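Local coordinates for BH2092 protein (Bacillus halodurans, PDB 3NHV) that is of unknown function but carries a rhodanese-like domain, a fold best known from sulfur-transfer enzymes, at residues 41-44 with 45-49. Residues are numbered along the deposited sequence; the frame is centred on the assembly and turned at random.
Sequences DAEA and YKECH
The side chain of E47 lies back over the preceding turn of helix 42-47, its CG 3.2 Å from the backbone O of E43. A chi1 of -63° sets that CG beside its own backbone N and anti to the carbonyl carbon; from there the chain runs extended, and OE2 comes to 3.8 Å from E43 CG. The two carboxylates do not pair: their OE2 atoms, on E43 and E47, stay 4.9 Å apart and the planes are turned 51° against each other. E43 finds its countercharge three residues on, at K46. Those two side chains run alongside each other in the same direction, and the lysine, bent at chi2, chi3 and chi4, carries NZ to 3.7 Å from E43 OE2, a long salt bridge. Underneath, the backbone holds the short helix together: Y45, K46, E47 and C48 donate in turn to the carbonyls of D41, A42, E43 and A44. The last of these is nearly straight, whereas the E47 N-H meets E43 O at a bent N-H...O angle of 139°, and E47 N adds a weak second bond to A44 O. D41 is the N-cap, its OD2 accepting from E43 N in a weak bond of 2.6 Å. Helix 42-47 forms the crossover between parallel strands 34-38 and 54-55 of the rhodanese-like domain; Y45 links it to both, touching D38 and hydrogen-bonding through OH to A53 O. An alanine in place of E47 would probably lose the CG and carboxylate cover over E43 O and E43 CG, leaving that side of the turn more open. With E47 close by as a like charge, E43 may carry its own at slightly greater cost, partly offset by K46, although the long separation suggests a loose surface pairing.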
loop_
_atom_site.group_PDB
_atom_site.type_symbol
_atom_site.label_atom_id
_atom_site.label_comp_id
_atom_site.label_asym_id
_atom_site.label_seq_id
_atom_site.Cartn_x
_atom_site.Cartn_y
_atom_site.Cartn_z
ATOM N N ASP B 41 -2.144 -18.603 -6.777
ATOM C CA ASP B 41 -2.094 -19.869 -7.499
ATOM C C ASP B 41 -2.294 -21.033 -6.536
ATOM O O ASP B 41 -1.772 -21.011 -5.421
ATOM C CB ASP B 41 -0.741 -20.048 -8.165
ATOM C CG ASP B 41 -0.599 -21.410 -8.792
ATOM O OD1 ASP B 41 -0.979 -21.556 -9.976
ATOM O OD2 ASP B 41 -0.136 -22.347 -8.093
ATOM N N ALA B 42 -3.014 -22.062 -6.976
ATOM C CA ALA B 42 -3.274 -23.238 -6.138
ATOM C C ALA B 42 -2.024 -23.795 -5.463
ATOM O O ALA B 42 -2.024 -24.065 -4.262
ATOM C CB ALA B 42 -3.931 -24.333 -6.967
ATOM N N GLU B 43 -0.960 -23.969 -6.240
ATOM C CA GLU B 43 0.285 -24.515 -5.716
ATOM C C GLU B 43 0.783 -23.687 -4.531
ATOM O O GLU B 43 1.176 -24.241 -3.501
ATOM C CB GLU B 43 1.344 -24.544 -6.824
ATOM C CG GLU B 43 2.488 -25.528 -6.601
ATOM C CD GLU B 43 2.033 -26.993 -6.647
ATOM O OE1 GLU B 43 1.281 -27.364 -7.585
ATOM O OE2 GLU B 43 2.441 -27.773 -5.744
ATOM N N ALA B 44 0.753 -22.362 -4.681
ATOM C CA ALA B 44 1.199 -21.453 -3.625
ATOM C C ALA B 44 0.429 -21.706 -2.334
ATOM O O ALA B 44 1.010 -21.760 -1.252
ATOM C CB ALA B 44 1.009 -20.013 -4.063
ATOM N N TYR B 45 -0.883 -21.857 -2.457
ATOM C CA TYR B 45 -1.729 -22.106 -1.301
ATOM C C TYR B 45 -1.361 -23.409 -0.610
ATOM O O TYR B 45 -1.167 -23.436 0.603
ATOM C CB TYR B 45 -3.198 -22.137 -1.728
ATOM C CG TYR B 45 -4.161 -22.648 -0.677
ATOM C CD1 TYR B 45 -4.304 -24.018 -0.430
ATOM C CD2 TYR B 45 -4.948 -21.764 0.057
ATOM C CE1 TYR B 45 -5.211 -24.491 0.525
ATOM C CE2 TYR B 45 -5.852 -22.225 1.010
ATOM C CZ TYR B 45 -5.980 -23.584 1.237
ATOM O OH TYR B 45 -6.882 -24.020 2.174
ATOM N N LYS B 46 -1.259 -24.484 -1.385
ATOM C CA LYS B 46 -0.930 -25.799 -0.838
ATOM C C LYS B 46 0.408 -25.802 -0.090
ATOM O O LYS B 46 0.599 -26.594 0.834
ATOM C CB LYS B 46 -0.930 -26.846 -1.966
ATOM C CG LYS B 46 -1.092 -28.308 -1.512
ATOM C CD LYS B 46 0.240 -28.970 -1.130
ATOM C CE LYS B 46 1.195 -29.120 -2.329
ATOM N NZ LYS B 46 0.641 -29.960 -3.433
ATOM N N GLU B 47 1.320 -24.908 -0.473
ATOM C CA GLU B 47 2.627 -24.818 0.179
ATOM C C GLU B 47 2.558 -24.032 1.485
ATOM O O GLU B 47 3.021 -24.492 2.533
ATOM C CB GLU B 47 3.645 -24.133 -0.735
ATOM C CG GLU B 47 3.929 -24.867 -2.023
ATOM C CD GLU B 47 5.019 -24.202 -2.842
ATOM O OE1 GLU B 47 6.141 -24.038 -2.315
ATOM O OE2 GLU B 47 4.754 -23.846 -4.015
ATOM N N CYS B 48 1.975 -22.838 1.410
ATOM C CA CYS B 48 1.855 -21.955 2.568
ATOM C C CYS B 48 0.642 -21.034 2.462
ATOM O O CYS B 48 0.519 -20.264 1.509
ATOM C CB CYS B 48 3.128 -21.112 2.694
ATOM S SG CYS B 48 3.086 -19.879 3.996
ATOM N N HIS B 49 -0.251 -21.114 3.443
ATOM C CA HIS B 49 -1.437 -20.272 3.442
ATOM C C HIS B 49 -1.895 -19.886 4.843
ATOM O O HIS B 49 -1.368 -20.371 5.839
ATOM C CB HIS B 49 -2.579 -20.957 2.678
ATOM C CG HIS B 49 -3.046 -22.242 3.289
ATOM N ND1 HIS B 49 -3.688 -22.299 4.506
ATOM C CD2 HIS B 49 -2.999 -23.517 2.830
ATOM C CE1 HIS B 49 -4.021 -23.552 4.770
ATOM N NE2 HIS B 49 -3.614 -24.309 3.767
#